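Local atomic coordinates of topoisomerase IV subunit A (Escherichia coli, PDB entry 1ZVT), a protein that forms part of the type II topoisomerase that unlinks replicated DNA, its C-terminal domain probably binding DNA and shaping substrate choice. Residues L147-A153 with D188-Y194. Numbering follows the deposited sequence.
Sequences LLAITQA and DGLAQLY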
ATOM      1  N   LEU A 147       2.967  -6.955  12.398  1.00 19.10           N
ATOM      2  CA  LEU A 147       2.342  -5.728  11.900  1.00 18.01           C
ATOM      3  C   LEU A 147       2.721  -4.614  12.868  1.00 17.66           C
ATOM      4  O   LEU A 147       2.671  -4.806  14.080  1.00 17.55           O
ATOM      5  CB  LEU A 147       0.809  -5.912  11.868  1.00 18.46           C
ATOM      6  CG  LEU A 147      -0.074  -4.745  11.402  1.00 18.42           C
ATOM      7  CD1 LEU A 147      -1.388  -5.279  10.850  1.00 17.95           C
ATOM      8  CD2 LEU A 147      -0.320  -3.734  12.531  1.00 19.86           C
ATOM      9  N   LEU A 148       3.126  -3.468  12.333  1.00 17.03           N
ATOM     10  CA  LEU A 148       3.491  -2.333  13.168  1.00 17.22           C
ATOM     11  C   LEU A 148       2.712  -1.138  12.663  1.00 16.59           C
ATOM     12  O   LEU A 148       2.757  -0.810  11.463  1.00 16.50           O
ATOM     13  CB  LEU A 148       5.003  -2.063  13.120  1.00 17.76           C
ATOM     14  CG  LEU A 148       5.459  -0.835  13.905  1.00 19.51           C
ATOM     15  CD1 LEU A 148       5.219  -0.964  15.412  1.00 21.97           C
ATOM     16  CD2 LEU A 148       6.922  -0.528  13.641  1.00 21.08           C
ATOM     17  N   ALA A 149       1.922  -0.552  13.559  1.00 15.41           N
ATOM     18  CA  ALA A 149       1.100   0.596  13.203  1.00 15.24           C
ATOM     19  C   ALA A 149       1.562   1.787  13.998  1.00 15.56           C
ATOM     20  O   ALA A 149       1.865   1.667  15.189  1.00 15.84           O
ATOM     21  CB  ALA A 149      -0.395   0.312  13.569  1.00 16.16           C
ATOM     22  N   ILE A 150       1.613   2.949  13.347  1.00 16.03           N
ATOM     23  CA  ILE A 150       1.975   4.202  14.013  1.00 16.29           C
ATOM     24  C   ILE A 150       0.904   5.224  13.658  1.00 16.45           C
ATOM     25  O   ILE A 150       0.608   5.413  12.481  1.00 15.66           O
ATOM     26  CB  ILE A 150       3.351   4.758  13.519  1.00 16.67           C
ATOM     27  CG1 ILE A 150       4.437   3.668  13.683  1.00 16.76           C
ATOM     28  CG2 ILE A 150       3.699   6.061  14.282  1.00 17.54           C
ATOM     29  CD1 ILE A 150       5.802   4.127  13.106  1.00 20.47           C
ATOM     30  N   THR A 151       0.309   5.862  14.662  1.00 15.80           N
ATOM     31  CA  THR A 151      -0.742   6.851  14.395  1.00 16.66           C
ATOM     32  C   THR A 151      -0.217   8.281  14.214  1.00 17.21           C
ATOM     33  O   THR A 151       0.921   8.597  14.608  1.00 16.82           O
ATOM     34  CB  THR A 151      -1.805   6.890  15.522  1.00 16.59           C
ATOM     35  OG1 THR A 151      -1.247   7.473  16.705  1.00 17.35           O
ATOM     36  CG2 THR A 151      -2.293   5.483  15.852  1.00 17.18           C
ATOM     37  N   GLN A 152      -1.087   9.147  13.690  1.00 17.69           N
ATOM     38  CA  GLN A 152      -0.773  10.558  13.481  1.00 19.52           C
ATOM     39  C   GLN A 152      -0.453  11.226  14.825  1.00 19.56           C
ATOM     40  O   GLN A 152       0.368  12.145  14.896  1.00 19.46           O
ATOM     41  CB  GLN A 152      -1.987  11.199  12.815  1.00 19.74           C
ATOM     42  CG  GLN A 152      -1.930  12.652  12.490  1.00 22.77           C
ATOM     43  CD  GLN A 152      -3.259  13.146  11.939  1.00 23.67           C
ATOM     44  OE1 GLN A 152      -3.726  14.235  12.300  1.00 29.40           O
ATOM     45  NE2 GLN A 152      -3.896  12.330  11.085  1.00 25.33           N
ATOM     46  N   ALA A 153      -1.104  10.756  15.889  1.00 19.10           N
ATOM     47  CA  ALA A 153      -0.885  11.310  17.234  1.00 19.92           C
ATOM     48  C   ALA A 153       0.432  10.838  17.838  1.00 20.23           C
ATOM     49  O   ALA A 153       0.941  11.434  18.794  1.00 21.65           O
ATOM     50  CB  ALA A 153      -2.075  10.982  18.166  1.00 20.26           C
ATOM     51  N   ASP A 188      -6.758  12.516  13.959  1.00 20.66           N
ATOM     52  CA  ASP A 188      -5.877  11.399  14.192  1.00 19.57           C
ATOM     53  C   ASP A 188      -6.108  10.416  13.063  1.00 18.63           C
ATOM     54  O   ASP A 188      -7.022  10.587  12.264  1.00 18.02           O
ATOM     55  CB  ASP A 188      -6.152  10.742  15.539  1.00 19.98           C
ATOM     56  CG  ASP A 188      -4.979   9.905  16.053  1.00 19.75           C
ATOM     57  OD1 ASP A 188      -3.929   9.762  15.357  1.00 18.13           O
ATOM     58  OD2 ASP A 188      -5.094   9.431  17.199  1.00 20.37           O
ATOM     59  N   GLY A 189      -5.288   9.376  12.998  1.00 18.26           N
ATOM     60  CA  GLY A 189      -5.405   8.447  11.875  1.00 17.56           C
ATOM     61  C   GLY A 189      -4.180   7.559  11.863  1.00 18.37           C
ATOM     62  O   GLY A 189      -3.231   7.791  12.626  1.00 18.04           O
ATOM     63  N   LEU A 190      -4.227   6.519  11.033  1.00 17.96           N
ATOM     64  CA  LEU A 190      -3.099   5.613  10.916  1.00 20.25           C
ATOM     65  C   LEU A 190      -2.122   6.256   9.909  1.00 20.45           C
ATOM     66  O   LEU A 190      -2.472   6.435   8.728  1.00 23.28           O
ATOM     67  CB  LEU A 190      -3.622   4.225  10.496  1.00 19.73           C
ATOM     68  CG  LEU A 190      -2.662   3.089  10.198  1.00 20.92           C
ATOM     69  CD1 LEU A 190      -1.775   2.813  11.419  1.00 21.03           C
ATOM     70  CD2 LEU A 190      -3.456   1.853   9.763  1.00 19.40           C
ATOM     71  N   ALA A 191      -0.934   6.654  10.402  1.00 19.50           N
ATOM     72  CA  ALA A 191       0.106   7.360   9.627  1.00 18.74           C
ATOM     73  C   ALA A 191       1.036   6.439   8.876  1.00 18.94           C
ATOM     74  O   ALA A 191       1.422   6.755   7.740  1.00 19.53           O
ATOM     75  CB  ALA A 191       0.949   8.224  10.552  1.00 19.06           C
ATOM     76  N   GLN A 192       1.445   5.351   9.522  1.00 17.74           N
ATOM     77  CA  GLN A 192       2.353   4.393   8.894  1.00 18.99           C
ATOM     78  C   GLN A 192       1.895   2.998   9.259  1.00 18.05           C
ATOM     79  O   GLN A 192       1.415   2.785  10.375  1.00 17.11           O
ATOM     80  CB  GLN A 192       3.770   4.542   9.443  1.00 20.81           C
ATOM     81  CG  GLN A 192       4.372   5.955   9.329  1.00 23.61           C
ATOM     82  CD  GLN A 192       5.076   6.234   8.030  1.00 30.57           C
ATOM     83  OE1 GLN A 192       5.312   7.396   7.699  1.00 36.50           O
ATOM     84  NE2 GLN A 192       5.460   5.195   7.311  1.00 32.73           N
ATOM     85  N   LEU A 193       2.064   2.055   8.344  1.00 17.35           N
ATOM     86  CA  LEU A 193       1.693   0.674   8.623  1.00 16.87           C
ATOM     87  C   LEU A 193       2.658  -0.247   7.920  1.00 17.72           C
ATOM     88  O   LEU A 193       2.755  -0.219   6.667  1.00 17.11           O
ATOM     89  CB  LEU A 193       0.274   0.403   8.075  1.00 16.47           C
ATOM     90  CG  LEU A 193      -0.364  -0.979   8.298  1.00 16.42           C
ATOM     91  CD1 LEU A 193      -0.506  -1.284   9.800  1.00 16.97           C
ATOM     92  CD2 LEU A 193      -1.741  -1.060   7.640  1.00 16.87           C
ATOM     93  N   TYR A 194       3.333  -1.081   8.696  1.00 17.51           N
ATOM     94  CA  TYR A 194       4.368  -1.982   8.138  1.00 18.41           C
ATOM     95  C   TYR A 194       4.117  -3.428   8.495  1.00 18.94           C
ATOM     96  O   TYR A 194       3.426  -3.713   9.467  1.00 18.85           O
ATOM     97  CB  TYR A 194       5.728  -1.617   8.736  1.00 20.04           C
ATOM     98  CG  TYR A 194       6.069  -0.159   8.778  1.00 21.68           C
ATOM     99  CD1 TYR A 194       6.174   0.503  10.002  1.00 24.06           C
ATOM    100  CD2 TYR A 194       6.321   0.555   7.612  1.00 27.11           C
ATOM    101  CE1 TYR A 194       6.528   1.847  10.056  1.00 27.14           C
ATOM    102  CE2 TYR A 194       6.662   1.911   7.659  1.00 27.09           C
ATOM    103  CZ  TYR A 194       6.757   2.530   8.889  1.00 25.86           C
ATOM    104  OH  TYR A 194       7.092   3.856   8.991  1.00 27.98           O
TER
HETATM  105  O   HOH W   1      -3.296   7.682  18.337  1.00 21.22           O
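Ile150 O accepts two backbone N-H groups, from Ala191 N at 2.9 Å and Gln192 N at 3.1 Å, both in its carbonyl plane; this is a classic beta bulge in an otherwise regular antiparallel pair. Beyond it, Leu148 and Tyr194 bond reciprocally, the Tyr194 N to Leu148 O link measuring 2.8 Å and nearly straight at 170°. Leu148 CD2 and Ile150 CD1 both meet the Tyr194 ring at its edge, Leu148 CD2 lying 3.9 Å from Tyr194 CD1. On the other face Ala149 CB touches Leu190 CD1 at 3.6 Å, and Leu193 CD1 reaches Leu147 CD2. At the strand end, Asp188 turns its carboxylate to the 151-153 turn, CG anti to the backbone N (chi1 -160°): OD1 takes the Ala153 N-H from above the carboxylate plane at 3.0 Å, while OD2 accepts a hydrogen bond from a water also bound to Thr151 OG1, which Arg155 N holds in turn. With an alanine here both carboxylate oxygens go, which is likely to leave the Ala153 N-H without its mate and the water tied to this contact through Thr151 alone. Strand 190-196 forms one edge of a four-stranded beta-pinwheel blade, with 146-151 between it and 155-160; Leu193 packs on Leu99 of the neighbouring blade, and Tyr194 on Leu202 of strand 201-206.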